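Local structure of geranylgeranyl pyrophosphate synthase (Geoglobus acetivorans, 5JFQ) at residues G44-P49 / A72-H77; V163-Y168 / K240-I245; H215-D220 / G232-E237. The protein catalyses the magnesium-dependent addition of three isopentenyl diphosphates to dimethylallyl diphosphate, giving mainly geranylgeranyl diphosphate and a smaller amount of farnesyl diphosphate. All coordinates share one frame; numbering follows the deposited sequence.

From the N terminus, interaction 1 comes first: it closes a 22-residue, mostly helical connection by bringing the start of helix 47-58 onto helix 67-88. It is complete before interaction 2 opens. Interaction 2 spans 71 residues, from the start of helix 165-190 to the start of helix 242-249. Nested within that span, interaction 3 ties the C-terminal part of helix 195-221 to the short helix 233-236 across 11 residues, eight of them (223-230) not modelled. Interactions 2 and 3 have centres 13 Å apart and touch, Tyr168 OH lying 3.2 Å from Asp217 OD2. Interaction 1 touches neither; its nearest atoms are about 7 Å from interaction 3 and about 13 Å from interaction 2.

Interaction 1: G44-P49 / A72-H77; sequences GKRLRP and AIETVH
Arg48 and His77 stack where the GKRLRP motif of prenyl synthases (44-49), which leads into helix 47-58, meets helix 67-88. The guanidinium lies flat on one face of the imidazole: the planes differ by 17° and the centres are 3.9 Å apart. Its NH1 sits above the ring near CE1, offset toward the rim, with ND1 and NE2 at similar distances; the angles to both are poor for hydrogen bonds, so the contact is one of faces. By similarity, Lys45, Arg48 and His77 probably bind isopentenyl diphosphate, and the stack is consistent with two of them being held together at that site. Thr176 O, on helix 165-190, accepts a weak hydrogen bond from Arg48 NH2.

The ionic part is a salt bridge from Arg46 NH1 to Glu74 OE2, whose modelled length of 2.5 Å is doubtfully short. Guanidinium and carboxylate planes stand 75° apart, and a single oxygen is engaged. Arg46 NE is held separately by Asn17 OD1.

Packing adds to these. A bend at chi2 (72°) brings Glu74 OE2 to Arg46 and OE1 to Pro49, whose CG and CD lie against Glu74 CB and OE1. Arg48 CB meets Ile73 CG2 at 3.9 Å, and Arg48 CD makes a CH-pi contact, 4.2 Å from the His77 ring centroid.

Interaction 2: V163-Y168 / K240-I245; sequences VGESEY and KTLIVI
Tyr168 lays its ring against the backbone of Lys240, Thr241 and Leu242, joining two helix starts of the all-helical prenyl synthase fold: those of helices 165-190 and 242-249. The approach is oblique to the ring. CE2 of Tyr168 comes to 3.4 Å from Lys240 O, while Tyr168 CZ lies 3.6 Å from Leu242 N, so the outer half of the ring follows the backbone of residues 240-242. A trans chi1 of 162° carries the Tyr168 ring over to that chain. Asp217, on helix 195-221, borders it as well.

Ile245 packs beside CB and CG of Tyr168. Its CD1 is 3.6 Å from Tyr168 CB and also meets Val163 CG2, so one methyl links two residues of the first segment. The Ile245 CG2 branch instead faces backbone, 3.5 Å from Val163 O. No hydrogen bond crosses between the segments: the evidence is for packing.

The polar ends find partners elsewhere. Lys240 passes its CD by Val163 CG2, and its NZ is hydrogen-bonded to Asp161 O. Glu165 OE2 makes a weak hydrogen bond with Tyr282 OH, and the same oxygen lies 3.4 Å from Leu242 CD1.

Interaction 3: H215-D220 / G232-E237; sequences HDDLLD and GSDILE
Asp220 carries nearly all of its own segment's share of the contact, extending from the C-terminal part of helix 195-221 to the first turn of helix 233-236. Its CB lies beside the carboxylate of Asp234, 3.2 Å from Asp234 OD2. CG is anti to the backbone N (chi1 -174°), and this sends the carboxylate across to the amides of the short helix. CG itself lies 3.4 Å from Asp234 N. At the tip, OD1 accepts a hydrogen bond from Asp234 N, at 2.7 Å with an N-H...O angle of 152°. The donor approaches from above the carboxylate plane, 44° out of it. Asp220 OD2 lies 3.3 Å from Ser233 N.

The backbone adds a second link: Gly232 N donates to Asp220 O at 3.3 Å. Gly232 is the N-cap residue and has a positive phi, which favours glycine. The amides that follow it belong to a helix start.

Asp234 brings a further acid close: its OD2 is 3.6 Å from Asp220 OD1. Asp217, one turn earlier on the helix of Asp220, has its OD1 hydrogen-bonded to Gln213 NE2. Residues 216-220 read Asp-Asp-Leu-Leu-Asp, the second aspartate-rich DDxxD motif of prenyl synthases, which in relatives binds magnesium with the allylic diphosphate.

Interaction 1: G44-P49 / A72-H77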
ATOM      1  N   GLY B  44     -20.423   0.692  -2.783  1.00 65.50           N
ATOM      2  CA  GLY B  44     -20.548   1.584  -1.649  1.00 68.46           C
ATOM      3  C   GLY B  44     -21.303   2.860  -1.997  1.00 65.57           C
ATOM      4  O   GLY B  44     -21.749   3.091  -3.121  1.00 63.63           O
ATOM      5  N   LYS B  45     -21.448   3.715  -0.989  1.00 68.78           N
ATOM      6  CA  LYS B  45     -22.165   4.964  -1.210  1.00 63.96           C
ATOM      7  C   LYS B  45     -21.330   5.989  -1.975  1.00 67.87           C
ATOM      8  O   LYS B  45     -21.886   6.979  -2.480  1.00 66.64           O
ATOM      9  CB  LYS B  45     -22.639   5.527   0.136  1.00 67.53           C
ATOM     10  CG  LYS B  45     -23.737   4.684   0.782  1.00 69.68           C
ATOM     11  CD  LYS B  45     -24.670   5.505   1.672  1.00 72.01           C
ATOM     12  CE  LYS B  45     -24.556   5.116   3.134  1.00 70.74           C
ATOM     13  NZ  LYS B  45     -25.829   5.383   3.862  1.00 75.11           N
ATOM     14  N   ARG B  46     -20.015   5.761  -2.093  1.00 68.03           N
ATOM     15  CA  ARG B  46     -19.103   6.638  -2.838  1.00 62.80           C
ATOM     16  C   ARG B  46     -19.039   8.036  -2.237  1.00 59.85           C
ATOM     17  O   ARG B  46     -18.897   9.021  -2.963  1.00 60.77           O
ATOM     18  CB  ARG B  46     -19.495   6.737  -4.318  1.00 60.87           C
ATOM     19  CG  ARG B  46     -19.755   5.409  -4.993  1.00 59.93           C
ATOM     20  CD  ARG B  46     -18.462   4.703  -5.284  1.00 61.91           C
ATOM     21  NE  ARG B  46     -18.687   3.352  -5.779  1.00 59.84           N
ATOM     22  CZ  ARG B  46     -18.256   2.261  -5.170  1.00 57.65           C
ATOM     23  NH1 ARG B  46     -17.561   2.364  -4.049  1.00 62.12           N
ATOM     24  NH2 ARG B  46     -18.509   1.068  -5.686  1.00 61.61           N
ATOM     25  N   LEU B  47     -19.146   8.135  -0.913  1.00 58.49           N
ATOM     26  CA  LEU B  47     -19.292   9.436  -0.274  1.00 55.88           C
ATOM     27  C   LEU B  47     -18.121  10.356  -0.599  1.00 61.31           C
ATOM     28  O   LEU B  47     -18.305  11.462  -1.130  1.00 62.08           O
ATOM     29  CB  LEU B  47     -19.422   9.250   1.226  1.00 55.09           C
ATOM     30  CG  LEU B  47     -19.953  10.433   2.020  1.00 63.65           C
ATOM     31  CD1 LEU B  47     -21.109  11.068   1.286  1.00 62.29           C
ATOM     32  CD2 LEU B  47     -20.420   9.901   3.367  1.00 70.82           C
ATOM     33  N   ARG B  48     -16.903   9.906  -0.280  1.00 60.82           N
ATOM     34  CA  ARG B  48     -15.712  10.737  -0.470  1.00 62.14           C
ATOM     35  C   ARG B  48     -15.516  11.190  -1.918  1.00 60.74           C
ATOM     36  O   ARG B  48     -15.222  12.379  -2.133  1.00 58.16           O
ATOM     37  CB  ARG B  48     -14.497   9.979   0.076  1.00 59.26           C
ATOM     38  CG  ARG B  48     -14.718   9.447   1.480  1.00 56.30           C
ATOM     39  CD  ARG B  48     -13.871   8.218   1.787  1.00 55.65           C
ATOM     40  NE  ARG B  48     -13.453   8.214   3.188  1.00 59.87           N
ATOM     41  CZ  ARG B  48     -14.115   7.593   4.165  1.00 64.00           C
ATOM     42  NH1 ARG B  48     -15.225   6.922   3.857  1.00 56.39           N
ATOM     43  NH2 ARG B  48     -13.669   7.638   5.435  1.00 55.12           N
ATOM     44  N   PRO B  49     -15.649  10.329  -2.937  1.00 57.50           N
ATOM     45  CA  PRO B  49     -15.639  10.838  -4.320  1.00 60.70           C
ATOM     46  C   PRO B  49     -16.594  11.998  -4.554  1.00 64.08           C
ATOM     47  O   PRO B  49     -16.216  12.998  -5.184  1.00 58.85           O
ATOM     48  CB  PRO B  49     -16.051   9.607  -5.140  1.00 61.89           C
ATOM     49  CG  PRO B  49     -15.684   8.450  -4.311  1.00 55.86           C
ATOM     50  CD  PRO B  49     -15.703   8.860  -2.890  1.00 54.17           C
ATOM     51  N   ALA B  72      -9.344   8.109  -7.039  1.00 50.62           N
ATOM     52  CA  ALA B  72      -8.182   7.664  -6.276  1.00 52.38           C
ATOM     53  C   ALA B  72      -8.505   7.550  -4.798  1.00 52.06           C
ATOM     54  O   ALA B  72      -8.117   6.577  -4.145  1.00 51.23           O
ATOM     55  CB  ALA B  72      -6.998   8.605  -6.481  1.00 48.06           C
ATOM     56  N   ILE B  73      -9.210   8.534  -4.257  1.00 52.28           N
ATOM     57  CA  ILE B  73      -9.558   8.498  -2.848  1.00 51.03           C
ATOM     58  C   ILE B  73     -10.532   7.360  -2.556  1.00 52.51           C
ATOM     59  O   ILE B  73     -10.402   6.667  -1.539  1.00 54.06           O
ATOM     60  CB  ILE B  73     -10.101   9.867  -2.428  1.00 51.82           C
ATOM     61  CG1 ILE B  73      -8.948  10.865  -2.467  1.00 48.76           C
ATOM     62  CG2 ILE B  73     -10.773   9.783  -1.061  1.00 57.30           C
ATOM     63  CD1 ILE B  73      -9.236  12.140  -1.762  1.00 57.46           C
ATOM     64  N   GLU B  74     -11.501   7.121  -3.446  1.00 49.97           N
ATOM     65  CA  GLU B  74     -12.394   5.982  -3.244  1.00 53.27           C
ATOM     66  C   GLU B  74     -11.617   4.680  -3.265  1.00 53.97           C
ATOM     67  O   GLU B  74     -11.925   3.746  -2.514  1.00 54.91           O
ATOM     68  CB  GLU B  74     -13.490   5.940  -4.307  1.00 54.21           C
ATOM     69  CG  GLU B  74     -14.455   4.757  -4.161  1.00 55.85           C
ATOM     70  CD  GLU B  74     -15.399   4.884  -2.971  1.00 55.02           C
ATOM     71  OE1 GLU B  74     -15.383   5.927  -2.300  1.00 56.97           O
ATOM     72  OE2 GLU B  74     -16.162   3.936  -2.701  1.00 57.29           O
ATOM     73  N   THR B  75     -10.594   4.613  -4.115  1.00 50.67           N
ATOM     74  CA  THR B  75      -9.741   3.436  -4.170  1.00 50.71           C
ATOM     75  C   THR B  75      -9.004   3.234  -2.850  1.00 49.07           C
ATOM     76  O   THR B  75      -8.946   2.112  -2.328  1.00 49.17           O
ATOM     77  CB  THR B  75      -8.777   3.581  -5.348  1.00 48.76           C
ATOM     78  OG1 THR B  75      -9.519   3.998  -6.499  1.00 42.60           O
ATOM     79  CG2 THR B  75      -8.064   2.265  -5.651  1.00 45.05           C
ATOM     80  N   VAL B  76      -8.449   4.313  -2.288  1.00 47.66           N
ATOM     81  CA  VAL B  76      -7.869   4.237  -0.950  1.00 53.26           C
ATOM     82  C   VAL B  76      -8.901   3.723   0.042  1.00 51.14           C
ATOM     83  O   VAL B  76      -8.623   2.815   0.839  1.00 48.47           O
ATOM     84  CB  VAL B  76      -7.312   5.602  -0.505  1.00 49.86           C
ATOM     85  CG1 VAL B  76      -7.000   5.564   1.005  1.00 42.19           C
ATOM     86  CG2 VAL B  76      -6.069   5.952  -1.299  1.00 44.16           C
ATOM     87  N   HIS B  77     -10.092   4.270  -0.014  1.00 51.40           N
ATOM     88  CA  HIS B  77     -11.099   3.854   0.901  1.00 51.41           C
ATOM     89  C   HIS B  77     -11.345   2.391   0.786  1.00 52.78           C
ATOM     90  O   HIS B  77     -11.446   1.730   1.770  1.00 51.92           O
ATOM     91  CB  HIS B  77     -12.376   4.647   0.717  1.00 52.57           C
ATOM     92  CG  HIS B  77     -13.446   4.314   1.707  1.00 58.55           C
ATOM     93  ND1 HIS B  77     -13.266   4.425   3.061  1.00 52.31           N
ATOM     94  CD2 HIS B  77     -14.699   3.852   1.534  1.00 52.64           C
ATOM     95  CE1 HIS B  77     -14.362   4.050   3.679  1.00 55.18           C
ATOM     96  NE2 HIS B  77     -15.246   3.701   2.774  1.00 56.48           N
TER

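Interaction 2: V163-Y168 / K240-I245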
ATOM      1  N   VAL B 163      -9.604   4.779  27.567  1.00 71.25           N
ATOM      2  CA  VAL B 163      -9.025   5.794  26.708  1.00 73.24           C
ATOM      3  C   VAL B 163      -9.830   7.074  26.888  1.00 68.87           C
ATOM      4  O   VAL B 163     -11.058   7.040  27.039  1.00 61.61           O
ATOM      5  CB  VAL B 163      -8.973   5.335  25.230  1.00 74.20           C
ATOM      6  CG1 VAL B 163      -8.112   4.089  25.105  1.00 69.66           C
ATOM      7  CG2 VAL B 163     -10.356   5.038  24.684  1.00 71.46           C
ATOM      8  N   GLY B 164      -9.121   8.201  26.916  1.00 66.84           N
ATOM      9  CA  GLY B 164      -9.780   9.481  27.011  1.00 72.77           C
ATOM     10  C   GLY B 164     -10.417   9.913  25.702  1.00 74.13           C
ATOM     11  O   GLY B 164     -10.086   9.416  24.622  1.00 76.41           O
ATOM     12  N   GLU B 165     -11.355  10.858  25.818  1.00 69.59           N
ATOM     13  CA  GLU B 165     -12.013  11.412  24.637  1.00 77.74           C
ATOM     14  C   GLU B 165     -10.990  11.952  23.639  1.00 73.19           C
ATOM     15  O   GLU B 165     -11.116  11.731  22.429  1.00 66.83           O
ATOM     16  CB  GLU B 165     -13.000  12.508  25.058  1.00 73.12           C
ATOM     17  CG  GLU B 165     -13.764  13.150  23.906  1.00 80.21           C
ATOM     18  CD  GLU B 165     -14.907  14.052  24.367  1.00 86.00           C
ATOM     19  OE1 GLU B 165     -14.758  15.298  24.346  1.00 87.89           O
ATOM     20  OE2 GLU B 165     -15.963  13.503  24.747  1.00 89.21           O
ATOM     21  N   SER B 166      -9.955  12.632  24.136  1.00 74.39           N
ATOM     22  CA  SER B 166      -8.940  13.213  23.265  1.00 74.91           C
ATOM     23  C   SER B 166      -8.275  12.148  22.397  1.00 74.25           C
ATOM     24  O   SER B 166      -8.388  12.184  21.165  1.00 69.13           O
ATOM     25  CB  SER B 166      -7.910  13.965  24.106  1.00 79.45           C
ATOM     26  OG  SER B 166      -8.550  14.928  24.927  1.00 83.48           O
ATOM     27  N   GLU B 167      -7.579  11.187  23.026  1.00 72.64           N
ATOM     28  CA  GLU B 167      -6.972  10.089  22.276  1.00 68.47           C
ATOM     29  C   GLU B 167      -7.965   9.492  21.296  1.00 70.14           C
ATOM     30  O   GLU B 167      -7.651   9.305  20.112  1.00 71.69           O
ATOM     31  CB  GLU B 167      -6.471   8.979  23.201  1.00 68.68           C
ATOM     32  CG  GLU B 167      -5.897   9.404  24.517  1.00 76.47           C
ATOM     33  CD  GLU B 167      -5.597   8.202  25.378  1.00 78.75           C
ATOM     34  OE1 GLU B 167      -5.495   7.096  24.798  1.00 78.73           O
ATOM     35  OE2 GLU B 167      -5.487   8.358  26.618  1.00 75.50           O
ATOM     36  N   TYR B 168      -9.176   9.190  21.775  1.00 66.85           N
ATOM     37  CA  TYR B 168     -10.175   8.590  20.900  1.00 66.51           C
ATOM     38  C   TYR B 168     -10.490   9.503  19.722  1.00 65.92           C
ATOM     39  O   TYR B 168     -10.668   9.035  18.593  1.00 61.45           O
ATOM     40  CB  TYR B 168     -11.454   8.289  21.679  1.00 57.21           C
ATOM     41  CG  TYR B 168     -12.662   8.080  20.798  1.00 61.27           C
ATOM     42  CD1 TYR B 168     -13.470   9.151  20.419  1.00 63.92           C
ATOM     43  CD2 TYR B 168     -12.989   6.817  20.328  1.00 62.61           C
ATOM     44  CE1 TYR B 168     -14.570   8.968  19.596  1.00 60.03           C
ATOM     45  CE2 TYR B 168     -14.092   6.627  19.509  1.00 63.32           C
ATOM     46  CZ  TYR B 168     -14.874   7.706  19.149  1.00 63.16           C
ATOM     47  OH  TYR B 168     -15.970   7.529  18.338  1.00 73.07           O
ATOM     48  N   LYS B 240     -15.019   0.624  21.625  1.00 84.23           N
ATOM     49  CA  LYS B 240     -14.964   1.828  22.456  1.00 83.71           C
ATOM     50  C   LYS B 240     -15.359   3.032  21.604  1.00 83.45           C
ATOM     51  O   LYS B 240     -14.564   3.554  20.818  1.00 80.10           O
ATOM     52  CB  LYS B 240     -13.584   2.001  23.080  1.00 76.08           C
ATOM     53  CG  LYS B 240     -13.493   1.412  24.466  1.00 84.33           C
ATOM     54  CD  LYS B 240     -12.084   1.491  25.031  1.00 80.79           C
ATOM     55  CE  LYS B 240     -11.946   0.682  26.324  1.00 76.59           C
ATOM     56  NZ  LYS B 240     -12.764   1.228  27.454  1.00 89.26           N
ATOM     57  N   THR B 241     -16.599   3.465  21.768  1.00 85.39           N
ATOM     58  CA  THR B 241     -17.190   4.578  21.056  1.00 80.54           C
ATOM     59  C   THR B 241     -17.131   5.813  21.949  1.00 78.42           C
ATOM     60  O   THR B 241     -16.670   5.761  23.092  1.00 78.27           O
ATOM     61  CB  THR B 241     -18.624   4.223  20.665  1.00 82.45           C
ATOM     62  OG1 THR B 241     -19.271   3.609  21.789  1.00 90.47           O
ATOM     63  CG2 THR B 241     -18.619   3.216  19.530  1.00 79.43           C
ATOM     64  N   LEU B 242     -17.589   6.943  21.413  1.00 75.68           N
ATOM     65  CA  LEU B 242     -17.645   8.158  22.218  1.00 75.97           C
ATOM     66  C   LEU B 242     -18.679   8.049  23.331  1.00 79.23           C
ATOM     67  O   LEU B 242     -18.510   8.658  24.394  1.00 76.10           O
ATOM     68  CB  LEU B 242     -17.961   9.359  21.333  1.00 75.32           C
ATOM     69  CG  LEU B 242     -17.889  10.700  22.057  1.00 75.51           C
ATOM     70  CD1 LEU B 242     -16.567  10.802  22.815  1.00 68.84           C
ATOM     71  CD2 LEU B 242     -18.064  11.858  21.082  1.00 73.49           C
ATOM     72  N   ILE B 243     -19.757   7.293  23.096  1.00 82.52           N
ATOM     73  CA  ILE B 243     -20.790   7.094  24.114  1.00 87.18           C
ATOM     74  C   ILE B 243     -20.210   6.373  25.325  1.00 84.64           C
ATOM     75  O   ILE B 243     -20.240   6.882  26.451  1.00 81.04           O
ATOM     76  CB  ILE B 243     -21.987   6.322  23.524  1.00 87.37           C
ATOM     77  CG1 ILE B 243     -21.486   5.255  22.558  1.00 89.21           C
ATOM     78  CG2 ILE B 243     -22.956   7.248  22.824  1.00 86.63           C
ATOM     79  CD1 ILE B 243     -22.531   4.335  22.006  1.00 93.47           C
ATOM     80  N   VAL B 244     -19.660   5.175  25.103  1.00 82.11           N
ATOM     81  CA  VAL B 244     -19.098   4.398  26.198  1.00 83.72           C
ATOM     82  C   VAL B 244     -17.891   5.081  26.822  1.00 83.15           C
ATOM     83  O   VAL B 244     -17.478   4.698  27.920  1.00 88.33           O
ATOM     84  CB  VAL B 244     -18.717   2.971  25.744  1.00 84.19           C
ATOM     85  CG1 VAL B 244     -19.923   2.245  25.154  1.00 87.61           C
ATOM     86  CG2 VAL B 244     -17.575   3.003  24.756  1.00 85.01           C
ATOM     87  N   ILE B 245     -17.301   6.081  26.171  1.00 79.24           N
ATOM     88  CA  ILE B 245     -16.191   6.766  26.822  1.00 83.06           C
ATOM     89  C   ILE B 245     -16.716   7.823  27.778  1.00 82.58           C
ATOM     90  O   ILE B 245     -16.179   8.000  28.879  1.00 83.32           O
ATOM     91  CB  ILE B 245     -15.216   7.345  25.781  1.00 73.17           C
ATOM     92  CG1 ILE B 245     -14.426   6.203  25.155  1.00 75.07           C
ATOM     93  CG2 ILE B 245     -14.235   8.299  26.424  1.00 63.99           C
ATOM     94  CD1 ILE B 245     -13.517   6.635  24.064  1.00 73.84           C
TER

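Interaction 3: H215-D220 / G232-E237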
ATOM      1  N   HIS B 215     -21.957   9.594  14.603  1.00 75.30           N
ATOM      2  CA  HIS B 215     -23.306   9.184  14.240  1.00 79.77           C
ATOM      3  C   HIS B 215     -23.356   7.716  13.833  1.00 79.56           C
ATOM      4  O   HIS B 215     -24.374   7.053  14.048  1.00 77.95           O
ATOM      5  CB  HIS B 215     -23.853  10.062  13.123  1.00 74.51           C
ATOM      6  CG  HIS B 215     -25.333   9.941  12.953  1.00 81.71           C
ATOM      7  ND1 HIS B 215     -25.912   9.351  11.850  1.00 85.65           N
ATOM      8  CD2 HIS B 215     -26.353  10.309  13.764  1.00 82.63           C
ATOM      9  CE1 HIS B 215     -27.227   9.369  11.983  1.00 85.59           C
ATOM     10  NE2 HIS B 215     -27.520   9.946  13.136  1.00 87.35           N
ATOM     11  N   ASP B 216     -22.276   7.187  13.255  1.00 80.23           N
ATOM     12  CA  ASP B 216     -22.292   5.786  12.848  1.00 78.79           C
ATOM     13  C   ASP B 216     -22.224   4.864  14.059  1.00 78.64           C
ATOM     14  O   ASP B 216     -22.674   3.715  13.994  1.00 74.83           O
ATOM     15  CB  ASP B 216     -21.136   5.505  11.883  1.00 75.78           C
ATOM     16  CG  ASP B 216     -21.438   4.367  10.910  1.00 77.62           C
ATOM     17  OD1 ASP B 216     -22.524   4.348  10.288  1.00 69.60           O
ATOM     18  OD2 ASP B 216     -20.577   3.472  10.782  1.00 87.47           O
ATOM     19  N   ASP B 217     -21.659   5.350  15.166  1.00 78.56           N
ATOM     20  CA  ASP B 217     -21.681   4.594  16.409  1.00 81.12           C
ATOM     21  C   ASP B 217     -23.027   4.717  17.106  1.00 84.33           C
ATOM     22  O   ASP B 217     -23.449   3.791  17.813  1.00 84.10           O
ATOM     23  CB  ASP B 217     -20.559   5.078  17.327  1.00 80.65           C
ATOM     24  CG  ASP B 217     -19.205   5.036  16.653  1.00 79.21           C
ATOM     25  OD1 ASP B 217     -19.039   4.212  15.726  1.00 73.60           O
ATOM     26  OD2 ASP B 217     -18.314   5.824  17.048  1.00 81.22           O
ATOM     27  N   LEU B 218     -23.702   5.852  16.919  1.00 81.56           N
ATOM     28  CA  LEU B 218     -25.046   6.019  17.444  1.00 78.27           C
ATOM     29  C   LEU B 218     -26.031   5.099  16.747  1.00 83.33           C
ATOM     30  O   LEU B 218     -26.944   4.578  17.393  1.00 91.40           O
ATOM     31  CB  LEU B 218     -25.480   7.472  17.296  1.00 82.22           C
ATOM     32  CG  LEU B 218     -24.743   8.441  18.210  1.00 84.62           C
ATOM     33  CD1 LEU B 218     -24.986   9.898  17.786  1.00 82.15           C
ATOM     34  CD2 LEU B 218     -25.203   8.186  19.627  1.00 75.57           C
ATOM     35  N   LEU B 219     -25.858   4.871  15.441  1.00 82.76           N
ATOM     36  CA  LEU B 219     -26.793   4.043  14.679  1.00 84.91           C
ATOM     37  C   LEU B 219     -26.831   2.592  15.154  1.00 87.35           C
ATOM     38  O   LEU B 219     -27.737   1.852  14.751  1.00 87.72           O
ATOM     39  CB  LEU B 219     -26.449   4.081  13.183  1.00 84.72           C
ATOM     40  CG  LEU B 219     -26.817   5.320  12.350  1.00 87.82           C
ATOM     41  CD1 LEU B 219     -26.396   5.142  10.894  1.00 83.16           C
ATOM     42  CD2 LEU B 219     -28.310   5.644  12.434  1.00 88.01           C
ATOM     43  N   ASP B 220     -25.879   2.171  15.990  1.00 83.81           N
ATOM     44  CA  ASP B 220     -25.894   0.843  16.592  1.00 87.38           C
ATOM     45  C   ASP B 220     -26.738   0.797  17.869  1.00 90.00           C
ATOM     46  O   ASP B 220     -27.308  -0.251  18.209  1.00 83.58           O
ATOM     47  CB  ASP B 220     -24.456   0.408  16.875  1.00 84.04           C
ATOM     48  CG  ASP B 220     -24.364  -1.014  17.360  1.00 87.40           C
ATOM     49  OD1 ASP B 220     -24.084  -1.208  18.563  1.00 85.19           O
ATOM     50  OD2 ASP B 220     -24.576  -1.935  16.538  1.00 89.19           O
ATOM     51  N   GLY B 232     -27.406  -3.401  19.046  1.00 81.02           N
ATOM     52  CA  GLY B 232     -26.520  -3.850  20.105  1.00 75.71           C
ATOM     53  C   GLY B 232     -25.056  -4.173  19.857  1.00 84.26           C
ATOM     54  O   GLY B 232     -24.274  -4.161  20.815  1.00 85.61           O
ATOM     55  N   SER B 233     -24.652  -4.442  18.610  1.00 85.14           N
ATOM     56  CA  SER B 233     -23.395  -5.159  18.373  1.00 84.56           C
ATOM     57  C   SER B 233     -22.161  -4.421  18.902  1.00 81.90           C
ATOM     58  O   SER B 233     -21.223  -5.070  19.379  1.00 76.84           O
ATOM     59  CB  SER B 233     -23.241  -5.464  16.882  1.00 84.98           C
ATOM     60  OG  SER B 233     -24.221  -6.406  16.466  1.00 85.90           O
ATOM     61  N   ASP B 234     -22.131  -3.081  18.838  1.00 83.86           N
ATOM     62  CA  ASP B 234     -20.935  -2.354  19.274  1.00 85.07           C
ATOM     63  C   ASP B 234     -20.566  -2.694  20.716  1.00 82.28           C
ATOM     64  O   ASP B 234     -19.383  -2.809  21.057  1.00 79.89           O
ATOM     65  CB  ASP B 234     -21.127  -0.839  19.126  1.00 83.61           C
ATOM     66  CG  ASP B 234     -20.781  -0.333  17.729  1.00 87.74           C
ATOM     67  OD1 ASP B 234     -19.962  -0.986  17.052  1.00 90.37           O
ATOM     68  OD2 ASP B 234     -21.319   0.718  17.309  1.00 79.62           O
ATOM     69  N   ILE B 235     -21.559  -2.868  21.578  1.00 78.93           N
ATOM     70  CA  ILE B 235     -21.230  -3.073  22.980  1.00 83.18           C
ATOM     71  C   ILE B 235     -20.822  -4.518  23.229  1.00 82.93           C
ATOM     72  O   ILE B 235     -19.820  -4.778  23.904  1.00 80.85           O
ATOM     73  CB  ILE B 235     -22.398  -2.633  23.877  1.00 85.59           C
ATOM     74  CG1 ILE B 235     -22.579  -1.111  23.803  1.00 85.67           C
ATOM     75  CG2 ILE B 235     -22.147  -3.060  25.315  1.00 86.88           C
ATOM     76  CD1 ILE B 235     -23.509  -0.635  22.701  1.00 82.26           C
ATOM     77  N   LEU B 236     -21.565  -5.479  22.674  1.00 79.76           N
ATOM     78  CA  LEU B 236     -21.147  -6.873  22.770  1.00 78.43           C
ATOM     79  C   LEU B 236     -19.727  -7.061  22.250  1.00 81.59           C
ATOM     80  O   LEU B 236     -18.929  -7.787  22.851  1.00 88.28           O
ATOM     81  CB  LEU B 236     -22.124  -7.778  22.015  1.00 78.03           C
ATOM     82  CG  LEU B 236     -23.566  -7.860  22.539  1.00 82.55           C
ATOM     83  CD1 LEU B 236     -24.244  -9.165  22.133  1.00 78.95           C
ATOM     84  CD2 LEU B 236     -23.629  -7.679  24.049  1.00 84.39           C
ATOM     85  N   GLU B 237     -19.385  -6.390  21.144  1.00 85.73           N
ATOM     86  CA  GLU B 237     -18.042  -6.449  20.576  1.00 82.56           C
ATOM     87  C   GLU B 237     -17.016  -5.674  21.391  1.00 83.90           C
ATOM     88  O   GLU B 237     -15.816  -5.823  21.144  1.00 87.75           O
ATOM     89  CB  GLU B 237     -18.054  -5.920  19.138  1.00 80.14           C
TER